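Local atomic coordinates of NADPH-dependent aldehyde reductase YqhD (Escherichia coli, PDB entry 4QGS), a protein that reduces a broad range of short-chain aldehydes to alcohols with NADPH, using one zinc ion per subunit, and acts on toxic lipid-peroxidation products such as acrolein. Residues K136-A141 against A177-V182; T19-L24 against V182-D187; N87-V92 against K113-A118; V215-D220 against L379-D384. All blocks are in the same frame, centred on the assembly; numbering follows the deposited sequence.

In the fold
Contacts 1, 2 and 3 belong to the alpha/beta half of the chain that binds NADP(+), whereas contact 4 lies in the helical C-terminal half that supplies the zinc ligands Asp-205, His-209, His-278 and His-292. Contacts 1 and 2 share Val-182, their centres 15 Å apart: the loop 177-182 runs directly into the strand that pairs with 22-24. Contact 1 also packs on helix 106-119, which ties it to contact 3, centre to centre 13 Å away. Contact 4 stands apart, its centre 38 Å from that of contact 3 and on the opposite side of the chain's centre. Its Glu-381 side chain is about 11 Å from that of the zinc ligand His-278.

Contact 1: residues K136-A141 against A177-V182; sequences KEIKSA and AHVQPV
Two loops without regular secondary structure pass close at Ser-140 and His-178, whose CA atoms are 5.7 Å apart. The imidazole of His-178 reaches over the backbone of 138-140, because its first torsion (chi1 -70°) sets the ring beside the backbone N and brings it up to Lys-139 O. His-178 ND1 donates a weak hydrogen bond of 3.4 Å to Ile-138 O, which lies at the ring's edge and near its plane. Lys-139 O approaches the same ring obliquely; it lies 3.1 Å from His-178 ND1, but at too poor an angle for a hydrogen bond. Beside the ring, Ile-138 and His-178 slide past each other in opposite directions, CG2 of the isoleucine lying against the histidine CB.

Beneath this polar fringe is a small apolar centre. Ile-138 CD1 meets Val-179 CG1 at 3.8 Å, the two side chains crossing at about a right angle, and Ala-141 CB comes within 4.2 Å of the same Val-179 CG1. That methyl also rests against the backbone of His-178, with Ala-141 CB 3.4 Å from His-178 O. On the outer side, Lys-139 folds back on its own loop, where NZ forms a salt bridge of 2.9 Å with Glu-137 OE1.

Ile-138 and Val-179 both touch Ala-117, so the joined loops lie on helix 106-119. The side chain of Val-179 is also about 6 Å from Gly-160, an NADP(+)-binding residue. The two loops lead into neighbouring strands, 144-148 and 183-186, of the parallel sheet in the alpha/beta nucleotide-binding domain of iron-containing alcohol dehydrogenases.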
loop_
_atom_site.group_PDB
_atom_site.type_symbol
_atom_site.label_atom_id
_atom_site.label_comp_id
_atom_site.label_asym_id
_atom_site.label_seq_id
_atom_site.Cartn_x
_atom_site.Cartn_y
_atom_site.Cartn_z
ATOM N N LYS A 136 2.061 -10.800 16.265
ATOM C CA LYS A 136 2.810 -10.426 17.467
ATOM C C LYS A 136 3.645 -11.576 18.023
ATOM O O LYS A 136 4.655 -11.354 18.696
ATOM C CB LYS A 136 1.849 -9.928 18.552
ATOM C CG LYS A 136 1.872 -8.425 18.780
ATOM C CD LYS A 136 3.293 -7.899 18.901
ATOM C CE LYS A 136 3.355 -6.402 18.631
ATOM N NZ LYS A 136 4.761 -5.923 18.508
ATOM N N GLU A 137 3.219 -12.801 17.734
ATOM C CA GLU A 137 3.816 -13.989 18.329
ATOM C C GLU A 137 4.741 -14.749 17.378
ATOM O O GLU A 137 5.197 -15.845 17.696
ATOM C CB GLU A 137 2.713 -14.926 18.833
ATOM C CG GLU A 137 1.788 -14.297 19.872
ATOM C CD GLU A 137 2.542 -13.777 21.086
ATOM O OE1 GLU A 137 3.598 -14.351 21.423
ATOM O OE2 GLU A 137 2.078 -12.799 21.710
ATOM N N ILE A 138 5.014 -14.176 16.212
ATOM C CA ILE A 138 5.935 -14.803 15.275
ATOM C C ILE A 138 7.369 -14.694 15.803
ATOM O O ILE A 138 7.859 -13.599 16.078
ATOM C CB ILE A 138 5.823 -14.169 13.871
ATOM C CG1 ILE A 138 4.444 -14.468 13.269
ATOM C CG2 ILE A 138 6.928 -14.685 12.952
ATOM C CD1 ILE A 138 4.074 -13.604 12.068
ATOM N N LYS A 139 8.024 -15.843 15.961
ATOM C CA LYS A 139 9.395 -15.901 16.475
ATOM C C LYS A 139 10.413 -16.083 15.358
ATOM O O LYS A 139 11.590 -15.753 15.510
ATOM C CB LYS A 139 9.553 -17.045 17.485
ATOM C CG LYS A 139 9.280 -16.668 18.929
ATOM C CD LYS A 139 7.826 -16.343 19.152
ATOM C CE LYS A 139 7.548 -15.952 20.588
ATOM N NZ LYS A 139 6.114 -15.630 20.788
ATOM N N SER A 140 9.956 -16.633 14.243
ATOM C CA SER A 140 10.840 -16.951 13.137
ATOM C C SER A 140 10.023 -17.148 11.879
ATOM O O SER A 140 8.827 -17.431 11.940
ATOM C CB SER A 140 11.646 -18.216 13.421
ATOM O OG SER A 140 10.830 -19.365 13.253
ATOM N N ALA A 141 10.680 -17.017 10.737
ATOM C CA ALA A 141 10.012 -17.223 9.466
ATOM C C ALA A 141 11.016 -17.737 8.449
ATOM O O ALA A 141 12.223 -17.494 8.578
ATOM C CB ALA A 141 9.366 -15.937 8.986
ATOM N N ALA A 177 8.600 -8.438 12.467
ATOM C CA ALA A 177 9.976 -8.152 12.065
ATOM C C ALA A 177 10.670 -9.346 11.402
ATOM O O ALA A 177 11.780 -9.215 10.882
ATOM C CB ALA A 177 10.784 -7.688 13.274
ATOM N N HIS A 178 10.016 -10.503 11.417
ATOM C CA HIS A 178 10.603 -11.722 10.878
ATOM C C HIS A 178 10.039 -12.104 9.513
ATOM O O HIS A 178 10.682 -12.840 8.770
ATOM C CB HIS A 178 10.409 -12.875 11.865
ATOM C CG HIS A 178 11.228 -12.737 13.111
ATOM N ND1 HIS A 178 10.744 -13.053 14.363
ATOM C CD2 HIS A 178 12.501 -12.313 13.295
ATOM C CE1 HIS A 178 11.683 -12.825 15.265
ATOM N NE2 HIS A 178 12.760 -12.379 14.643
ATOM N N VAL A 179 8.848 -11.610 9.185
ATOM C CA VAL A 179 8.236 -11.918 7.892
ATOM C C VAL A 179 8.581 -10.840 6.884
ATOM O O VAL A 179 8.120 -10.869 5.743
ATOM C CB VAL A 179 6.705 -12.042 7.980
ATOM C CG1 VAL A 179 6.322 -13.009 9.077
ATOM C CG2 VAL A 179 6.067 -10.677 8.212
ATOM N N GLN A 180 9.392 -9.882 7.310
ATOM C CA GLN A 180 9.864 -8.868 6.387
ATOM C C GLN A 180 10.855 -9.487 5.423
ATOM O O GLN A 180 11.702 -10.282 5.829
ATOM C CB GLN A 180 10.519 -7.699 7.110
ATOM C CG GLN A 180 9.732 -7.215 8.287
ATOM C CD GLN A 180 9.880 -5.733 8.492
ATOM O OE1 GLN A 180 9.401 -4.940 7.678
ATOM N NE2 GLN A 180 10.522 -5.341 9.584
ATOM N N PRO A 181 10.754 -9.120 4.140
ATOM C CA PRO A 181 11.705 -9.663 3.167
ATOM C C PRO A 181 13.143 -9.249 3.460
ATOM O O PRO A 181 13.417 -8.118 3.879
ATOM C CB PRO A 181 11.223 -9.074 1.831
ATOM C CG PRO A 181 10.399 -7.905 2.184
ATOM C CD PRO A 181 9.779 -8.208 3.525
ATOM N N VAL A 182 14.072 -10.174 3.245
ATOM C CA VAL A 182 15.473 -9.853 3.429
ATOM C C VAL A 182 15.885 -8.849 2.358
ATOM O O VAL A 182 16.714 -7.984 2.610
ATOM C CB VAL A 182 16.366 -11.114 3.377
ATOM C CG1 VAL A 182 16.133 -11.969 4.602
ATOM C CG2 VAL A 182 16.081 -11.919 2.136
#

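Contact 2: residues T19-L24 against V182-D187; sequences TPTRIL and VFAVLD
Arg-22, Ile-23 and Leu-24 pair in parallel with Phe-183, Ala-184 and Val-185, and four backbone hydrogen bonds hold the two strands together. Arg-22 N donates to Val-182 O at 2.9 Å, and Arg-22 O accepts from Ala-184 N at 2.8 Å, so that one residue grips both neighbours of Phe-183. Leu-24 repeats the pattern around Val-185: its N donates to Ala-184 O at 2.8 Å, and its O accepts from Leu-186 N at 2.8 Å. These last two bonds are the straighter ones, with N-H...O angles of 171° and 173°. A CA-H...O contact runs alongside, Phe-183 CA lying 3.1 Å from Arg-22 O.

The apolar contacts divide between the two faces. On the face of Ile-23 and Ala-184, the isoleucine CD1 approaches Ala-184 CB at 4.1 Å while its CG2 branch reaches Leu-186 CD2. On the face of Leu-24 and Val-185, Leu-24 CD1 meets Val-185 CG2 at 4.1 Å, the side chains crossing at a slant.

Thr-21, just ahead of the strand, uses its two branches differently. Thr-21 CG2, anti to the backbone N, lies over the neighbouring strand, 3.6 Å from Phe-183 C, whereas OG1 is hydrogen-bonded to Pro-181 O.

Strand 144-148 continues the sheet beyond 183-186, and Trp-257, Met-256 and Thr-260 of helix 249-262 pack on the Ile-23 and Leu-186 side. Pairing of the first strand, at the sheet's edge within the chain, with the last is characteristic of the parallel sheet, of order 1-6-5-4-2-3, in this alpha/beta coenzyme-binding domain.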
loop_
_atom_site.group_PDB
_atom_site.type_symbol
_atom_site.label_atom_id
_atom_site.label_comp_id
_atom_site.label_asym_id
_atom_site.label_seq_id
_atom_site.Cartn_x
_atom_site.Cartn_y
_atom_site.Cartn_z
ATOM N N THR A 19 13.489 -0.806 9.542
ATOM C CA THR A 19 13.301 -1.049 8.115
ATOM C C THR A 19 14.414 -1.959 7.580
ATOM O O THR A 19 15.372 -1.496 6.962
ATOM C CB THR A 19 13.266 0.277 7.324
ATOM O OG1 THR A 19 14.469 1.014 7.576
ATOM C CG2 THR A 19 12.068 1.122 7.732
ATOM N N PRO A 20 14.290 -3.269 7.827
ATOM C CA PRO A 20 15.420 -4.176 7.605
ATOM C C PRO A 20 15.580 -4.675 6.165
ATOM O O PRO A 20 16.607 -5.271 5.840
ATOM C CB PRO A 20 15.100 -5.339 8.540
ATOM C CG PRO A 20 13.611 -5.388 8.547
ATOM C CD PRO A 20 13.162 -3.948 8.485
ATOM N N THR A 21 14.596 -4.433 5.312
ATOM C CA THR A 21 14.678 -4.973 3.949
ATOM C C THR A 21 15.718 -4.275 3.080
ATOM O O THR A 21 15.681 -3.059 2.887
ATOM C CB THR A 21 13.304 -4.896 3.244
ATOM O OG1 THR A 21 12.341 -5.624 4.004
ATOM C CG2 THR A 21 13.395 -5.484 1.827
ATOM N N ARG A 22 16.651 -5.056 2.537
ATOM C CA ARG A 22 17.637 -4.528 1.607
ATOM C C ARG A 22 16.982 -4.215 0.270
ATOM O O ARG A 22 16.322 -5.068 -0.310
ATOM C CB ARG A 22 18.782 -5.522 1.401
ATOM C CG ARG A 22 19.796 -5.093 0.348
ATOM C CD ARG A 22 20.845 -6.177 0.122
ATOM N NE ARG A 22 21.601 -6.489 1.337
ATOM C CZ ARG A 22 22.659 -5.805 1.762
ATOM N NH1 ARG A 22 23.106 -4.755 1.084
ATOM N NH2 ARG A 22 23.276 -6.173 2.876
ATOM N N ILE A 23 17.171 -2.996 -0.214
ATOM C CA ILE A 23 16.594 -2.580 -1.492
ATOM C C ILE A 23 17.604 -2.670 -2.618
ATOM O O ILE A 23 18.659 -2.034 -2.566
ATOM C CB ILE A 23 16.077 -1.135 -1.424
ATOM C CG1 ILE A 23 15.056 -0.986 -0.283
ATOM C CG2 ILE A 23 15.475 -0.719 -2.753
ATOM C CD1 ILE A 23 13.823 -1.815 -0.460
ATOM N N LEU A 24 17.273 -3.447 -3.642
ATOM C CA LEU A 24 18.082 -3.499 -4.848
ATOM C C LEU A 24 17.316 -2.751 -5.922
ATOM O O LEU A 24 16.339 -3.269 -6.456
ATOM C CB LEU A 24 18.367 -4.944 -5.255
ATOM C CG LEU A 24 19.014 -5.853 -4.197
ATOM C CD1 LEU A 24 19.169 -7.280 -4.712
ATOM C CD2 LEU A 24 20.353 -5.300 -3.742
ATOM N N VAL A 182 14.072 -10.174 3.245
ATOM C CA VAL A 182 15.473 -9.853 3.429
ATOM C C VAL A 182 15.885 -8.849 2.358
ATOM O O VAL A 182 16.714 -7.984 2.610
ATOM C CB VAL A 182 16.366 -11.114 3.377
ATOM C CG1 VAL A 182 16.133 -11.969 4.602
ATOM C CG2 VAL A 182 16.081 -11.919 2.136
ATOM N N PHE A 183 15.292 -8.958 1.165
ATOM C CA PHE A 183 15.573 -7.997 0.097
ATOM C C PHE A 183 14.361 -7.759 -0.787
ATOM O O PHE A 183 13.447 -8.560 -0.825
ATOM C CB PHE A 183 16.743 -8.463 -0.785
ATOM C CG PHE A 183 16.472 -9.757 -1.496
ATOM C CD1 PHE A 183 15.800 -9.775 -2.703
ATOM C CD2 PHE A 183 16.877 -10.957 -0.943
ATOM C CE1 PHE A 183 15.534 -10.967 -3.343
ATOM C CE2 PHE A 183 16.618 -12.158 -1.586
ATOM C CZ PHE A 183 15.943 -12.160 -2.779
ATOM N N ALA A 184 14.391 -6.657 -1.518
ATOM C CA ALA A 184 13.365 -6.378 -2.513
ATOM C C ALA A 184 14.041 -5.843 -3.760
ATOM O O ALA A 184 14.826 -4.880 -3.686
ATOM C CB ALA A 184 12.334 -5.377 -1.964
ATOM N N VAL A 185 13.784 -6.486 -4.901
ATOM C CA VAL A 185 14.262 -5.976 -6.173
ATOM C C VAL A 185 13.222 -5.041 -6.769
ATOM O O VAL A 185 12.094 -5.462 -7.026
ATOM C CB VAL A 185 14.549 -7.101 -7.192
ATOM C CG1 VAL A 185 14.999 -6.501 -8.514
ATOM C CG2 VAL A 185 15.600 -8.046 -6.638
ATOM N N LEU A 186 13.619 -3.788 -6.974
ATOM C CA LEU A 186 12.754 -2.747 -7.522
ATOM C C LEU A 186 13.353 -2.214 -8.818
ATOM O O LEU A 186 14.262 -1.381 -8.798
ATOM C CB LEU A 186 12.586 -1.593 -6.516
ATOM C CG LEU A 186 11.562 -1.681 -5.377
ATOM C CD1 LEU A 186 11.704 -2.950 -4.580
ATOM C CD2 LEU A 186 11.743 -0.484 -4.443
ATOM N N ASP A 187 12.857 -2.710 -9.949
ATOM C CA ASP A 187 13.321 -2.252 -11.244
ATOM C C ASP A 187 12.186 -1.489 -11.926
ATOM O O ASP A 187 11.177 -2.071 -12.280
ATOM C CB ASP A 187 13.774 -3.449 -12.108
ATOM C CG ASP A 187 14.342 -3.028 -13.458
ATOM O OD1 ASP A 187 14.148 -1.860 -13.866
ATOM O OD2 ASP A 187 14.989 -3.877 -14.121
#

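Contact 3: residues N87-V92 against K113-A118; sequences NAVKLV and KFIAAA
Helices 82-95 and 106-119, which connect successive strands of the parallel sheet in the nucleotide-binding domain, meet here through side chains alone. Their short axes approach to 9.3 Å, with 49° between the N-to-C directions. Ile-115 fills the interface, facing Ala-88, Val-89 and Val-92. With CG1 anti to the carbonyl carbon (chi1 -63°) and the chain extended beyond it, Ile-115 CD1 lies against Ala-88 CB at 3.5 Å, tighter than usual van der Waals contact. Ile-115 CG2 turns instead to the valines, 4.0 Å from Val-89 CG2 and 4.1 Å from Val-92 CG2. Val-89 CG2 sits between Ile-115 and Ala-118, one turn apart on the facing helix, and touches Ala-118 CB at 3.8 Å. Were Ile-115 an alanine, the loss of both branches is likely to open a gap between the helices and leave Ala-88 and Val-92 without their mate. Phe-73 of strand 69-73 packs on Ala-88, and Ile-130 lies against Ala-118. The interface is thus wholly apolar and buried, as suits two crossover helices in a Rossmann-like alpha/beta domain, the second starting at the NADP(+)-binding residues Gly-106 and Ser-107.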
loop_
_atom_site.group_PDB
_atom_site.type_symbol
_atom_site.label_atom_id
_atom_site.label_comp_id
_atom_site.label_asym_id
_atom_site.label_seq_id
_atom_site.Cartn_x
_atom_site.Cartn_y
_atom_site.Cartn_z
ATOM N N ASN A 87 -1.975 -24.295 1.160
ATOM C CA ASN A 87 -1.493 -25.253 0.162
ATOM C C ASN A 87 -0.007 -25.052 -0.102
ATOM O O ASN A 87 0.745 -26.008 -0.293
ATOM C CB ASN A 87 -2.267 -25.111 -1.146
ATOM C CG ASN A 87 -3.577 -25.876 -1.138
ATOM O OD1 ASN A 87 -3.750 -26.834 -0.382
ATOM N ND2 ASN A 87 -4.509 -25.451 -1.980
ATOM N N ALA A 88 0.409 -23.793 -0.125
ATOM C CA ALA A 88 1.813 -23.476 -0.337
ATOM C C ALA A 88 2.622 -23.861 0.888
ATOM O O ALA A 88 3.748 -24.338 0.769
ATOM C CB ALA A 88 1.986 -22.014 -0.651
ATOM N N VAL A 89 2.043 -23.644 2.067
ATOM C CA VAL A 89 2.691 -24.026 3.319
ATOM C C VAL A 89 2.913 -25.536 3.321
ATOM O O VAL A 89 3.941 -26.026 3.795
ATOM C CB VAL A 89 1.858 -23.593 4.549
ATOM C CG1 VAL A 89 2.403 -24.214 5.834
ATOM C CG2 VAL A 89 1.842 -22.076 4.665
ATOM N N LYS A 90 1.948 -26.259 2.763
ATOM C CA LYS A 90 2.042 -27.706 2.600
ATOM C C LYS A 90 3.229 -28.099 1.719
ATOM O O LYS A 90 4.072 -28.905 2.123
ATOM C CB LYS A 90 0.748 -28.262 1.998
ATOM C CG LYS A 90 0.583 -29.769 2.160
ATOM C CD LYS A 90 0.169 -30.445 0.858
ATOM C CE LYS A 90 1.222 -30.268 -0.224
ATOM N NZ LYS A 90 0.877 -31.005 -1.472
ATOM N N LEU A 91 3.282 -27.533 0.516
ATOM C CA LEU A 91 4.362 -27.816 -0.428
ATOM C C LEU A 91 5.716 -27.477 0.191
ATOM O O LEU A 91 6.673 -28.240 0.064
ATOM C CB LEU A 91 4.149 -27.035 -1.736
ATOM C CG LEU A 91 5.077 -27.197 -2.950
ATOM C CD1 LEU A 91 4.378 -26.683 -4.195
ATOM C CD2 LEU A 91 6.397 -26.465 -2.787
ATOM N N VAL A 92 5.786 -26.331 0.861
ATOM C CA VAL A 92 7.029 -25.859 1.453
ATOM C C VAL A 92 7.629 -26.859 2.444
ATOM O O VAL A 92 8.810 -27.198 2.357
ATOM C CB VAL A 92 6.825 -24.510 2.170
ATOM C CG1 VAL A 92 7.930 -24.270 3.167
ATOM C CG2 VAL A 92 6.759 -23.377 1.158
ATOM N N LYS A 113 4.409 -13.536 2.839
ATOM C CA LYS A 113 4.789 -13.245 4.219
ATOM C C LYS A 113 4.102 -14.232 5.148
ATOM O O LYS A 113 4.698 -14.748 6.099
ATOM C CB LYS A 113 4.425 -11.811 4.600
ATOM C CG LYS A 113 5.313 -10.742 3.975
ATOM C CD LYS A 113 4.982 -9.358 4.518
ATOM C CE LYS A 113 5.859 -8.286 3.902
ATOM N NZ LYS A 113 5.572 -6.940 4.474
ATOM N N PHE A 114 2.839 -14.507 4.859
ATOM C CA PHE A 114 2.083 -15.431 5.682
ATOM C C PHE A 114 2.648 -16.842 5.572
ATOM O O PHE A 114 2.808 -17.529 6.577
ATOM C CB PHE A 114 0.611 -15.410 5.283
ATOM C CG PHE A 114 -0.216 -16.406 6.016
ATOM C CD1 PHE A 114 -0.542 -16.212 7.352
ATOM C CD2 PHE A 114 -0.667 -17.543 5.379
ATOM C CE1 PHE A 114 -1.306 -17.138 8.032
ATOM C CE2 PHE A 114 -1.434 -18.460 6.050
ATOM C CZ PHE A 114 -1.750 -18.265 7.381
ATOM N N ILE A 115 2.959 -17.269 4.349
ATOM C CA ILE A 115 3.550 -18.586 4.138
ATOM C C ILE A 115 4.853 -18.743 4.929
ATOM O O ILE A 115 5.066 -19.760 5.587
ATOM C CB ILE A 115 3.815 -18.844 2.639
ATOM C CG1 ILE A 115 2.500 -18.847 1.867
ATOM C CG2 ILE A 115 4.537 -20.163 2.441
ATOM C CD1 ILE A 115 2.674 -18.783 0.344
ATOM N N ALA A 116 5.703 -17.721 4.888
ATOM C CA ALA A 116 6.990 -17.748 5.579
ATOM C C ALA A 116 6.844 -17.945 7.090
ATOM O O ALA A 116 7.622 -18.668 7.714
ATOM C CB ALA A 116 7.757 -16.465 5.297
ATOM N N ALA A 117 5.851 -17.290 7.679
ATOM C CA ALA A 117 5.652 -17.371 9.122
ATOM C C ALA A 117 4.923 -18.649 9.496
ATOM O O ALA A 117 5.316 -19.356 10.428
ATOM C CB ALA A 117 4.885 -16.165 9.619
ATOM N N ALA A 118 3.856 -18.939 8.761
ATOM C CA ALA A 118 3.061 -20.131 9.008
ATOM C C ALA A 118 3.925 -21.382 8.987
ATOM O O ALA A 118 3.678 -22.330 9.735
ATOM C CB ALA A 118 1.937 -20.246 7.981
#

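Contact 4: residues V215-D220 against L379-D384; sequences VTKPVD and LGENHD
Thr-216 lies against the carboxylate of Glu-381, with Thr-216 CA 3.3 Å from Glu-381 OE2 and the threonine CB close to the same oxygen. Just before it in sequence, Val-215 turns its carbonyl to a lysine of a third loop: Lys-311 NZ hydrogen-bonds to Val-215 O and forms a salt bridge with Glu-381 OE2. The glutamate reaches Thr-216 by a bent path, CG in the crowded position between backbone N and carbonyl carbon (chi1 66°) and the chain turning again at chi2 (-90°). A water sits between the loops, 3.1 Å from Thr-216 O and 2.6 Å from Glu-381 OE2. The same water accepts a hydrogen bond from Asn-382 ND2, so a buried carboxylate oxygen has both a lysine and a water beside it.

Glu-381 and Asn-382 are the central residues of a type I beta turn from Gly-380 to His-383, closed by the bond from His-383 N to Gly-380 O. This turn precedes helix 387-396, while 215-220 links helices 196-211 and 222-244, so the contact joins interhelical loops of the helical C-terminal domain.

Lys-217 reaches over the turn, and a bend at chi3 (-53°) brings its NZ as well as its CD up to Asn-382 OD1. Lys-217 CD rests 3.3 Å from Asn-382 OD1. To that oxygen Lys-217 NZ gives a weak hydrogen bond of 3.4 Å. Lys-217 CE passes Glu-381 CG at 4.0 Å, yet Lys-217 NZ stays 6.4 Å from Glu-381 OE2, too far for a salt bridge. Replacing Lys-217 by an alanine would probably leave Asn-382 OD1 without this donor and take away the methylenes that lie against Glu-381 CG.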
loop_
_atom_site.group_PDB
_atom_site.type_symbol
_atom_site.label_atom_id
_atom_site.label_comp_id
_atom_site.label_asym_id
_atom_site.label_seq_id
_atom_site.Cartn_x
_atom_site.Cartn_y
_atom_site.Cartn_z
ATOM N N VAL A 215 -0.810 15.387 6.843
ATOM C CA VAL A 215 -1.816 16.429 6.976
ATOM C C VAL A 215 -2.663 16.082 8.197
ATOM O O VAL A 215 -3.769 15.541 8.103
ATOM C CB VAL A 215 -2.670 16.585 5.712
ATOM C CG1 VAL A 215 -3.622 17.761 5.870
ATOM C CG2 VAL A 215 -1.746 16.808 4.520
ATOM N N THR A 216 -2.097 16.388 9.358
ATOM C CA THR A 216 -2.655 15.951 10.622
ATOM C C THR A 216 -2.594 17.085 11.649
ATOM O O THR A 216 -3.438 17.976 11.645
ATOM C CB THR A 216 -1.910 14.713 11.161
ATOM O OG1 THR A 216 -0.506 14.992 11.215
ATOM C CG2 THR A 216 -2.136 13.510 10.249
ATOM N N LYS A 217 -1.580 17.039 12.510
ATOM C CA LYS A 217 -1.383 18.057 13.547
ATOM C C LYS A 217 0.089 18.412 13.627
ATOM O O LYS A 217 0.930 17.525 13.535
ATOM C CB LYS A 217 -1.859 17.559 14.919
ATOM C CG LYS A 217 -3.354 17.521 15.103
ATOM C CD LYS A 217 -3.731 16.884 16.438
ATOM C CE LYS A 217 -3.081 15.516 16.612
ATOM N NZ LYS A 217 -3.496 14.860 17.880
ATOM N N PRO A 218 0.409 19.700 13.833
ATOM C CA PRO A 218 1.825 20.076 13.912
ATOM C C PRO A 218 2.469 19.608 15.214
ATOM O O PRO A 218 1.943 19.863 16.297
ATOM C CB PRO A 218 1.785 21.601 13.824
ATOM C CG PRO A 218 0.459 21.970 14.406
ATOM C CD PRO A 218 -0.482 20.861 14.007
ATOM N N VAL A 219 3.583 18.891 15.103
ATOM C CA VAL A 219 4.323 18.444 16.277
ATOM C C VAL A 219 5.801 18.799 16.150
ATOM O O VAL A 219 6.638 18.268 16.866
ATOM C CB VAL A 219 4.184 16.920 16.516
ATOM C CG1 VAL A 219 2.737 16.553 16.828
ATOM C CG2 VAL A 219 4.704 16.118 15.322
ATOM N N ASP A 220 6.109 19.717 15.235
ATOM C CA ASP A 220 7.483 20.172 14.961
ATOM C C ASP A 220 8.439 19.009 14.681
ATOM O O ASP A 220 9.578 18.987 15.168
ATOM C CB ASP A 220 8.027 21.020 16.126
ATOM C CG ASP A 220 9.248 21.844 15.733
ATOM O OD1 ASP A 220 9.494 22.008 14.517
ATOM O OD2 ASP A 220 9.967 22.343 16.637
ATOM N N LEU A 379 -12.864 7.540 14.347
ATOM C CA LEU A 379 -11.729 7.565 13.429
ATOM C C LEU A 379 -10.907 8.851 13.529
ATOM O O LEU A 379 -11.317 9.828 14.171
ATOM C CB LEU A 379 -12.220 7.341 11.982
ATOM C CG LEU A 379 -13.004 6.041 11.753
ATOM C CD1 LEU A 379 -13.540 6.005 10.305
ATOM C CD2 LEU A 379 -12.109 4.823 12.025
ATOM N N GLY A 380 -9.709 8.805 12.936
ATOM C CA GLY A 380 -8.869 9.974 12.775
ATOM C C GLY A 380 -7.805 10.110 13.846
ATOM O O GLY A 380 -7.857 9.432 14.870
ATOM N N GLU A 381 -6.849 11.002 13.616
ATOM C CA GLU A 381 -5.756 11.192 14.577
ATOM C C GLU A 381 -6.274 11.741 15.910
ATOM O O GLU A 381 -5.610 11.612 16.954
ATOM C CB GLU A 381 -4.668 12.112 14.008
ATOM C CG GLU A 381 -5.063 13.554 13.751
ATOM C CD GLU A 381 -5.615 13.781 12.349
ATOM O OE1 GLU A 381 -6.096 12.808 11.719
ATOM O OE2 GLU A 381 -5.569 14.938 11.878
ATOM N N ASN A 382 -7.456 12.346 15.888
ATOM C CA ASN A 382 -8.055 12.877 17.117
ATOM C C ASN A 382 -9.124 11.967 17.694
ATOM O O ASN A 382 -9.765 12.302 18.700
ATOM C CB ASN A 382 -8.649 14.254 16.859
ATOM C CG ASN A 382 -7.608 15.252 16.419
ATOM O OD1 ASN A 382 -6.712 15.592 17.180
ATOM N ND2 ASN A 382 -7.695 15.693 15.168
ATOM N N HIS A 383 -9.329 10.830 17.033
ATOM C CA HIS A 383 -10.318 9.845 17.450
ATOM C C HIS A 383 -11.712 10.460 17.549
ATOM O O HIS A 383 -12.516 10.054 18.393
ATOM C CB HIS A 383 -9.924 9.215 18.789
ATOM C CG HIS A 383 -8.464 8.905 18.903
ATOM N ND1 HIS A 383 -7.849 7.934 18.144
ATOM C CD2 HIS A 383 -7.498 9.435 19.691
ATOM C CE1 HIS A 383 -6.565 7.881 18.455
ATOM N NE2 HIS A 383 -6.326 8.782 19.392
ATOM N N ASP A 384 -11.984 11.435 16.681
ATOM C CA ASP A 384 -13.209 12.223 16.745
ATOM C C ASP A 384 -14.136 12.068 15.536
ATOM O O ASP A 384 -15.166 12.737 15.451
ATOM C CB ASP A 384 -12.866 13.705 16.924
ATOM C CG ASP A 384 -11.966 14.241 15.828
ATOM O OD1 ASP A 384 -11.579 13.471 14.925
ATOM O OD2 ASP A 384 -11.650 15.447 15.861
HETATM O O HOH W 1 -5.902 17.147 13.276
#